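Local coordinates for protein cytochrome c, class II (Shewanella frigidimarina, PDB 4ULV) that binds a covalently attached heme c, takes up diatomic gases at it and probably also transfers electrons, at residues Ala15-Met26 and Arg44-Pro55. Sequence-based numbering, arbitrary orientation.
Sequences AFGLIAYNFGDM and RADNVAALSKIP. With HEC (heme c), chain C.
Pro55 and the heme sandwich the Phe16 ring: Pro55 CB makes a CH-pi contact 3.9 Å from the ring centroid over one face, and the heme pyrrole nitrogen ND lies over the centre of the other. With Phe16 CD1 3.3 Å from the iron, on the side away from the axial His122, the ring occupies the distal face, where a diatomic ligand would probably have to displace it. The Phe23 ring carries heme CBB over one face. Tyr21 CE2 lies over one face of the Arg44 guanidinium, whose NH1 comes to the Tyr21 ring edge, planes 89° apart; the guanidinium edge takes Asn22 OD1 through NH1 (3.0 Å). A bend at chi2 helps bring Arg44 NE to Asp25 OD2 (2.8 Å) from above the carboxylate plane, a salt bridge that a water also spans from OD2 to NH2. Arg44 NH1 and Asn47 ND2 (3.1 Å, 171°) grip Asn22 OD1 from opposite faces; Asn22 ND2 donates to Leu18 O and meets Tyr11 OH of the second subunit. Ile19 CG1 packs tightly on Leu51 CB (3.5 Å). Glu57 of the second subunit binds Arg44 and Tyr21; Lys34 pairs with Asp25. Segments 15-26 and 44-51 run roughly antiparallel (152°, axes 8.8 Å apart) within helices 5-30 and 38-51 of the cytochrome c' four-helix bundle, helices 78-98 and 104-125 closing over Met26.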
ATOM      1  N   ALA A  15      -1.890   1.625   6.117  1.00  7.70           N
ATOM      2  CA  ALA A  15      -0.655   1.873   5.307  1.00  8.31           C
ATOM      3  C   ALA A  15       0.623   1.638   6.089  1.00  8.77           C
ATOM      4  O   ALA A  15       1.555   0.982   5.625  1.00  9.47           O
ATOM      5  CB  ALA A  15      -0.733   3.327   4.750  1.00 10.92           C
ATOM      6  N   PHE A  16       0.629   2.158   7.311  1.00  8.94           N
ATOM      7  CA  PHE A  16       1.793   1.934   8.175  1.00  9.83           C
ATOM      8  C   PHE A  16       2.031   0.479   8.482  1.00  9.61           C
ATOM      9  O   PHE A  16       3.186   0.028   8.536  1.00  9.91           O
ATOM     10  CB  PHE A  16       1.735   2.755   9.456  1.00 11.42           C
ATOM     11  CG  PHE A  16       2.010   4.235   9.265  1.00 11.33           C
ATOM     12  CD1 PHE A  16       3.222   4.699   8.745  1.00 12.77           C
ATOM     13  CD2 PHE A  16       1.071   5.154   9.679  1.00 11.34           C
ATOM     14  CE1 PHE A  16       3.425   6.063   8.641  1.00 13.06           C
ATOM     15  CE2 PHE A  16       1.264   6.479   9.577  1.00 13.32           C
ATOM     16  CZ  PHE A  16       2.433   6.945   9.021  1.00 12.53           C
ATOM     17  N   GLY A  17       0.975  -0.295   8.684  1.00  9.05           N
ATOM     18  CA  GLY A  17       1.183  -1.688   8.861  1.00  9.93           C
ATOM     19  C   GLY A  17       1.868  -2.388   7.705  1.00  9.05           C
ATOM     20  O   GLY A  17       2.671  -3.293   7.859  1.00 10.27           O
ATOM     21  N   LEU A  18       1.406  -2.026   6.527  1.00  9.36           N
ATOM     22  CA  LEU A  18       2.013  -2.587   5.291  1.00  8.13           C
ATOM     23  C   LEU A  18       3.500  -2.164   5.132  1.00  8.34           C
ATOM     24  O   LEU A  18       4.328  -2.997   4.753  1.00  9.38           O
ATOM     25  CB  LEU A  18       1.217  -2.261   4.065  1.00  7.88           C
ATOM     26  CG  LEU A  18      -0.219  -2.778   4.023  1.00 10.84           C
ATOM     27  CD1 LEU A  18      -0.815  -2.193   2.764  1.00 12.94           C
ATOM     28  CD2 LEU A  18      -0.300  -4.263   4.033  1.00 13.83           C
ATOM     29  N   ILE A  19       3.734  -0.919   5.472  1.00  8.45           N
ATOM     30  CA  ILE A  19       5.136  -0.407   5.441  1.00  9.36           C
ATOM     31  C   ILE A  19       5.953  -1.265   6.396  1.00  9.11           C
ATOM     32  O   ILE A  19       7.085  -1.726   6.068  1.00 11.40           O
ATOM     33  CB  ILE A  19       5.180   1.057   5.824  1.00  9.82           C
ATOM     34  CG1 ILE A  19       4.603   1.914   4.714  1.00 10.56           C
ATOM     35  CG2 ILE A  19       6.577   1.519   6.212  1.00  9.90           C
ATOM     36  CD1 ILE A  19       4.338   3.334   5.105  1.00 10.62           C
ATOM     37  N   ALA A  20       5.433  -1.455   7.619  1.00  9.59           N
ATOM     38  CA  ALA A  20       6.202  -2.180   8.689  1.00  8.71           C
ATOM     39  C   ALA A  20       6.478  -3.619   8.261  1.00  9.50           C
ATOM     40  O   ALA A  20       7.562  -4.166   8.487  1.00 10.75           O
ATOM     41  CB  ALA A  20       5.496  -2.150  10.010  1.00  9.42           C
ATOM     42  N   TYR A  21       5.520  -4.272   7.629  1.00  9.61           N
ATOM     43  CA  TYR A  21       5.732  -5.648   7.204  1.00 10.16           C
ATOM     44  C   TYR A  21       6.882  -5.742   6.182  1.00  9.74           C
ATOM     45  O   TYR A  21       7.731  -6.608   6.291  1.00 10.31           O
ATOM     46  CB  TYR A  21       4.447  -6.251   6.598  1.00 11.25           C
ATOM     47  CG  TYR A  21       4.604  -7.624   6.027  1.00 11.12           C
ATOM     48  CD1 TYR A  21       4.515  -8.758   6.830  1.00 15.60           C
ATOM     49  CD2 TYR A  21       4.954  -7.794   4.670  1.00 12.63           C
ATOM     50  CE1 TYR A  21       4.682 -10.031   6.310  1.00 19.30           C
ATOM     51  CE2 TYR A  21       5.136  -9.071   4.135  1.00 15.22           C
ATOM     52  CZ  TYR A  21       5.035 -10.178   4.969  1.00 15.95           C
ATOM     53  OH  TYR A  21       5.195 -11.434   4.493  1.00 21.26           O
ATOM     54  N   ASN A  22       6.873  -4.840   5.227  1.00  8.56           N
ATOM     55  CA  ASN A  22       7.884  -4.885   4.196  1.00  7.49           C
ATOM     56  C   ASN A  22       9.250  -4.441   4.699  1.00  9.50           C
ATOM     57  O   ASN A  22      10.236  -5.123   4.436  1.00 10.74           O
ATOM     58  CB  ASN A  22       7.397  -4.044   2.982  1.00  8.89           C
ATOM     59  CG  ASN A  22       6.394  -4.792   2.126  1.00 11.21           C
ATOM     60  OD1 ASN A  22       6.784  -5.608   1.314  1.00 11.54           O
ATOM     61  ND2 ASN A  22       5.107  -4.592   2.401  1.00 12.15           N
ATOM     62  N   PHE A  23       9.249  -3.357   5.458  1.00  9.01           N
ATOM     63  CA  PHE A  23      10.504  -2.864   6.019  1.00 10.26           C
ATOM     64  C   PHE A  23      11.097  -3.877   6.995  1.00  9.79           C
ATOM     65  O   PHE A  23      12.335  -4.055   7.086  1.00 10.98           O
ATOM     66  CB  PHE A  23      10.245  -1.536   6.719  1.00 10.13           C
ATOM     67  CG  PHE A  23      11.505  -0.775   7.094  1.00  9.86           C
ATOM     68  CD1 PHE A  23      12.272  -0.205   6.121  1.00 11.97           C
ATOM     69  CD2 PHE A  23      11.846  -0.563   8.398  1.00 11.41           C
ATOM     70  CE1 PHE A  23      13.426   0.488   6.403  1.00 13.11           C
ATOM     71  CE2 PHE A  23      12.978   0.132   8.714  1.00 12.40           C
ATOM     72  CZ  PHE A  23      13.770   0.688   7.703  1.00 11.81           C
ATOM     73  N   GLY A  24      10.251  -4.514   7.783  1.00  9.10           N
ATOM     74  CA  GLY A  24      10.657  -5.565   8.724  1.00  9.91           C
ATOM     75  C   GLY A  24      11.269  -6.783   8.098  1.00  9.76           C
ATOM     76  O   GLY A  24      12.272  -7.322   8.541  1.00 11.33           O
ATOM     77  N   ASP A  25      10.690  -7.181   6.955  1.00 10.42           N
ATOM     78  CA  ASP A  25      11.287  -8.275   6.186  1.00 10.27           C
ATOM     79  C   ASP A  25      12.670  -7.962   5.677  1.00  9.65           C
ATOM     80  O   ASP A  25      13.593  -8.798   5.733  1.00 11.35           O
ATOM     81  CB  ASP A  25      10.369  -8.765   5.063  1.00 11.58           C
ATOM     82  CG  ASP A  25      10.813 -10.095   4.509  1.00 13.58           C
ATOM     83  OD1 ASP A  25      10.787 -11.083   5.271  1.00 15.48           O
ATOM     84  OD2 ASP A  25      11.176 -10.145   3.294  1.00 14.30           O
ATOM     85  N   MET A  26      12.816  -6.745   5.166  1.00  9.26           N
ATOM     86  CA  MET A  26      14.098  -6.287   4.684  1.00  8.75           C
ATOM     87  C   MET A  26      15.116  -6.308   5.852  1.00 10.29           C
ATOM     88  O   MET A  26      16.250  -6.773   5.690  1.00 11.23           O
ATOM     89  CB  MET A  26      13.943  -4.870   4.137  1.00 11.05           C
ATOM     90  CG  MET A  26      13.081  -4.853   2.877  1.00 11.68           C
ATOM     91  SD  MET A  26      12.538  -3.161   2.462  1.00 15.30           S
ATOM     92  CE  MET A  26      14.081  -2.692   1.938  1.00  7.89           C
ATOM     93  N   ARG A  44      10.677  -5.318  -2.077  1.00  9.05           N
ATOM     94  CA  ARG A  44      10.198  -4.781  -0.823  1.00 10.00           C
ATOM     95  C   ARG A  44      10.553  -3.334  -0.662  1.00  8.57           C
ATOM     96  O   ARG A  44       9.758  -2.532  -0.157  1.00  9.91           O
ATOM     97  CB  ARG A  44      10.614  -5.628   0.374  1.00 10.90           C
ATOM     98  CG  ARG A  44       9.923  -7.008   0.317  1.00 12.85           C
ATOM     99  CD  ARG A  44       9.604  -7.487   1.652  1.00 12.99           C
ATOM    100  NE  ARG A  44       9.312  -8.867   1.666  1.00 10.11           N
ATOM    101  CZ  ARG A  44       8.109  -9.372   1.421  1.00 11.71           C
ATOM    102  NH1 ARG A  44       7.127  -8.572   1.071  1.00 11.60           N
ATOM    103  NH2 ARG A  44       7.954 -10.675   1.531  1.00 13.87           N
ATOM    104  N   ALA A  45      11.780  -2.974  -1.086  1.00  8.78           N
ATOM    105  CA  ALA A  45      12.130  -1.582  -1.030  1.00  8.46           C
ATOM    106  C   ALA A  45      11.238  -0.744  -1.945  1.00  7.95           C
ATOM    107  O   ALA A  45      10.825   0.379  -1.590  1.00  9.06           O
ATOM    108  CB  ALA A  45      13.625  -1.414  -1.432  1.00  7.96           C
ATOM    109  N   ASP A  46      10.906  -1.274  -3.115  1.00  7.66           N
ATOM    110  CA  ASP A  46       9.985  -0.566  -4.022  1.00  8.31           C
ATOM    111  C   ASP A  46       8.587  -0.481  -3.358  1.00  8.34           C
ATOM    112  O   ASP A  46       7.957   0.571  -3.408  1.00  9.28           O
ATOM    113  CB  ASP A  46       9.913  -1.304  -5.358  1.00  8.72           C
ATOM    114  CG  ASP A  46      11.235  -1.245  -6.165  1.00 10.53           C
ATOM    115  OD1 ASP A  46      11.901  -0.215  -6.056  1.00 13.41           O
ATOM    116  OD2 ASP A  46      11.606  -2.236  -6.833  1.00 13.11           O
ATOM    117  N   ASN A  47       8.156  -1.539  -2.660  1.00  8.90           N
ATOM    118  CA  ASN A  47       6.876  -1.487  -1.906  1.00  9.86           C
ATOM    119  C   ASN A  47       6.917  -0.365  -0.873  1.00  8.54           C
ATOM    120  O   ASN A  47       5.999   0.449  -0.739  1.00  8.98           O
ATOM    121  CB  ASN A  47       6.592  -2.760  -1.207  1.00  9.78           C
ATOM    122  CG  ASN A  47       6.213  -3.908  -2.134  1.00  9.48           C
ATOM    123  OD1 ASN A  47       5.856  -3.658  -3.315  1.00  9.88           O
ATOM    124  ND2 ASN A  47       6.190  -5.127  -1.658  1.00  8.32           N
ATOM    125  N   VAL A  48       8.004  -0.324  -0.088  1.00  8.75           N
ATOM    126  CA  VAL A  48       8.115   0.738   0.905  1.00 10.14           C
ATOM    127  C   VAL A  48       8.109   2.153   0.309  1.00  8.35           C
ATOM    128  O   VAL A  48       7.502   3.096   0.782  1.00  9.52           O
ATOM    129  CB  VAL A  48       9.360   0.512   1.872  1.00  9.24           C
ATOM    130  CG1 VAL A  48       9.548   1.691   2.814  1.00 10.40           C
ATOM    131  CG2 VAL A  48       9.155  -0.785   2.661  1.00  9.32           C
ATOM    132  N   ALA A  49       8.865   2.332  -0.781  1.00  8.45           N
ATOM    133  CA  ALA A  49       8.904   3.633  -1.389  1.00  8.64           C
ATOM    134  C   ALA A  49       7.483   4.073  -1.916  1.00  8.76           C
ATOM    135  O   ALA A  49       7.120   5.211  -1.741  1.00  9.92           O
ATOM    136  CB  ALA A  49       9.893   3.657  -2.573  1.00  8.91           C
ATOM    137  N   ALA A  50       6.722   3.129  -2.461  1.00  7.66           N
ATOM    138  CA  ALA A  50       5.352   3.442  -2.927  1.00  8.26           C
ATOM    139  C   ALA A  50       4.418   3.676  -1.769  1.00  8.59           C
ATOM    140  O   ALA A  50       3.641   4.619  -1.722  1.00  9.83           O
ATOM    141  CB  ALA A  50       4.832   2.306  -3.790  1.00  9.99           C
ATOM    142  N   LEU A  51       4.521   2.813  -0.764  1.00  8.95           N
ATOM    143  CA  LEU A  51       3.669   2.895   0.437  1.00  9.32           C
ATOM    144  C   LEU A  51       3.882   4.138   1.232  1.00  8.56           C
ATOM    145  O   LEU A  51       3.006   4.675   1.892  1.00  9.84           O
ATOM    146  CB  LEU A  51       3.789   1.664   1.322  1.00 10.57           C
ATOM    147  CG  LEU A  51       3.193   0.348   0.802  1.00 11.32           C
ATOM    148  CD1 LEU A  51       3.798  -0.875   1.506  1.00 10.70           C
ATOM    149  CD2 LEU A  51       1.642   0.313   0.877  1.00 13.56           C
ATOM    150  N   SER A  52       5.145   4.631   1.223  1.00  8.68           N
ATOM    151  CA  SER A  52       5.474   5.796   1.970  1.00 10.60           C
ATOM    152  C   SER A  52       4.690   7.031   1.599  1.00  9.75           C
ATOM    153  O   SER A  52       4.542   7.965   2.385  1.00 10.92           O
ATOM    154  CB  SER A  52       6.987   6.102   1.867  1.00  8.36           C
ATOM    155  OG  SER A  52       7.307   6.650   0.604  1.00  9.66           O
ATOM    156  N   LYS A  53       4.158   7.016   0.368  1.00  8.97           N
ATOM    157  CA  LYS A  53       3.372   8.115  -0.128  1.00  8.65           C
ATOM    158  C   LYS A  53       1.862   8.059   0.247  1.00  9.28           C
ATOM    159  O   LYS A  53       1.149   8.995  -0.065  1.00 10.87           O
ATOM    160  CB  LYS A  53       3.487   8.200  -1.646  1.00  9.06           C
ATOM    161  CG  LYS A  53       4.927   8.484  -2.128  1.00 12.01           C
ATOM    162  CD  LYS A  53       4.999   8.604  -3.613  1.00 15.57           C
ATOM    163  CE  LYS A  53       5.485   7.327  -4.211  1.00 22.05           C
ATOM    164  NZ  LYS A  53       5.740   7.477  -5.667  0.50 17.75           N
ATOM    165  N   ILE A  54       1.498   6.960   0.876  1.00  8.39           N
ATOM    166  CA  ILE A  54       0.038   6.670   1.178  1.00  9.47           C
ATOM    167  C   ILE A  54      -0.495   7.300   2.490  1.00  8.71           C
ATOM    168  O   ILE A  54      -1.531   7.942   2.465  1.00  9.63           O
ATOM    169  CB  ILE A  54      -0.216   5.185   1.132  1.00 10.11           C
ATOM    170  CG1 ILE A  54       0.093   4.555  -0.219  1.00 13.60           C
ATOM    171  CG2 ILE A  54      -1.691   4.833   1.524  1.00  9.28           C
ATOM    172  CD1 ILE A  54      -0.597   5.101  -1.361  1.00 14.63           C
ATOM    173  N   PRO A  55       0.206   7.177   3.625  1.00  8.93           N
ATOM    174  CA  PRO A  55      -0.498   7.515   4.916  1.00  8.34           C
ATOM    175  C   PRO A  55      -0.724   8.979   5.159  1.00  8.73           C
ATOM    176  O   PRO A  55      -1.648   9.331   5.941  1.00 10.39           O
ATOM    177  CB  PRO A  55       0.410   6.963   6.019  1.00  8.07           C
ATOM    178  CG  PRO A  55       1.776   6.884   5.344  1.00  9.28           C
ATOM    179  CD  PRO A  55       1.503   6.524   3.897  1.00  8.36           C
TER
HETATM  180 FE   HEC C 129       4.924   5.263  11.574  1.00 10.11          FE
HETATM  181  CHA HEC C 129       1.983   4.437  13.142  1.00 10.84           C
HETATM  182  CHB HEC C 129       5.639   1.986  11.246  1.00  9.06           C
HETATM  183  CHC HEC C 129       7.471   6.055   9.473  1.00  9.45           C
HETATM  184  CHD HEC C 129       4.116   8.551  11.824  1.00  8.68           C
HETATM  185  NA  HEC C 129       3.923   3.503  12.094  1.00  9.71           N
HETATM  186  C1A HEC C 129       2.757   3.341  12.749  1.00  9.47           C
HETATM  187  C2A HEC C 129       2.463   1.988  12.962  1.00 10.58           C
HETATM  188  C3A HEC C 129       3.501   1.294  12.424  1.00 10.00           C
HETATM  189  C4A HEC C 129       4.402   2.264  11.879  1.00  9.52           C
HETATM  190  CMA HEC C 129       3.689  -0.185  12.419  1.00 10.94           C
HETATM  191  CAA HEC C 129       1.221   1.439  13.675  1.00 10.55           C
HETATM  192  CBA HEC C 129       0.078   1.241  12.660  1.00 10.95           C
HETATM  193  CGA HEC C 129      -1.163   0.610  13.283  1.00 14.79           C
HETATM  194  O1A HEC C 129      -1.880   1.309  13.995  1.00 18.70           O
HETATM  195  O2A HEC C 129      -1.416  -0.574  13.007  1.00 22.51           O
HETATM  196  NB  HEC C 129       6.278   4.198  10.433  1.00  9.90           N
HETATM  197  C1B HEC C 129       6.520   2.859  10.510  1.00  9.80           C
HETATM  198  C2B HEC C 129       7.710   2.458   9.886  1.00  9.43           C
HETATM  199  C3B HEC C 129       8.185   3.638   9.395  1.00  8.96           C
HETATM  200  C4B HEC C 129       7.335   4.688   9.727  1.00  9.07           C
HETATM  201  CMB HEC C 129       8.314   1.112   9.869  1.00 10.56           C
HETATM  202  CAB HEC C 129       9.461   3.896   8.612  1.00  9.67           C
HETATM  203  CBB HEC C 129       9.822   2.823   7.592  1.00  9.97           C
HETATM  204  NC  HEC C 129       5.664   7.025  10.700  1.00  9.34           N
HETATM  205  C1C HEC C 129       6.796   7.172   9.906  1.00  8.64           C
HETATM  206  C2C HEC C 129       7.037   8.534   9.643  1.00  8.59           C
HETATM  207  C3C HEC C 129       6.056   9.269  10.306  1.00  9.51           C
HETATM  208  C4C HEC C 129       5.241   8.264  10.950  1.00  9.35           C
HETATM  209  CMC HEC C 129       8.212   9.030   8.795  1.00  8.90           C
HETATM  210  CAC HEC C 129       5.859  10.749  10.420  1.00 10.14           C
HETATM  211  CBC HEC C 129       6.354  11.656   9.335  1.00  9.88           C
HETATM  212  ND  HEC C 129       3.295   6.328  12.323  1.00  9.35           N
HETATM  213  C1D HEC C 129       3.200   7.643  12.453  1.00  9.75           C
HETATM  214  C2D HEC C 129       2.087   8.043  13.251  1.00  9.93           C
HETATM  215  C3D HEC C 129       1.435   6.877  13.533  1.00  9.65           C
HETATM  216  C4D HEC C 129       2.231   5.828  13.006  1.00 10.67           C
HETATM  217  CMD HEC C 129       1.663   9.410  13.600  1.00 10.70           C
HETATM  218  CAD HEC C 129       0.130   6.739  14.251  1.00  8.98           C
HETATM  219  CBD HEC C 129      -1.054   6.506  13.309  1.00  9.38           C
HETATM  220  CGD HEC C 129      -2.401   6.358  14.043  1.00 10.29           C
HETATM  221  O1D HEC C 129      -2.395   5.633  15.101  1.00 12.10           O
HETATM  222  O2D HEC C 129      -3.342   7.015  13.578  1.00 11.27           O
HETATM  223  O   HOH W   1      10.226 -12.412   2.213  1.00 17.31           O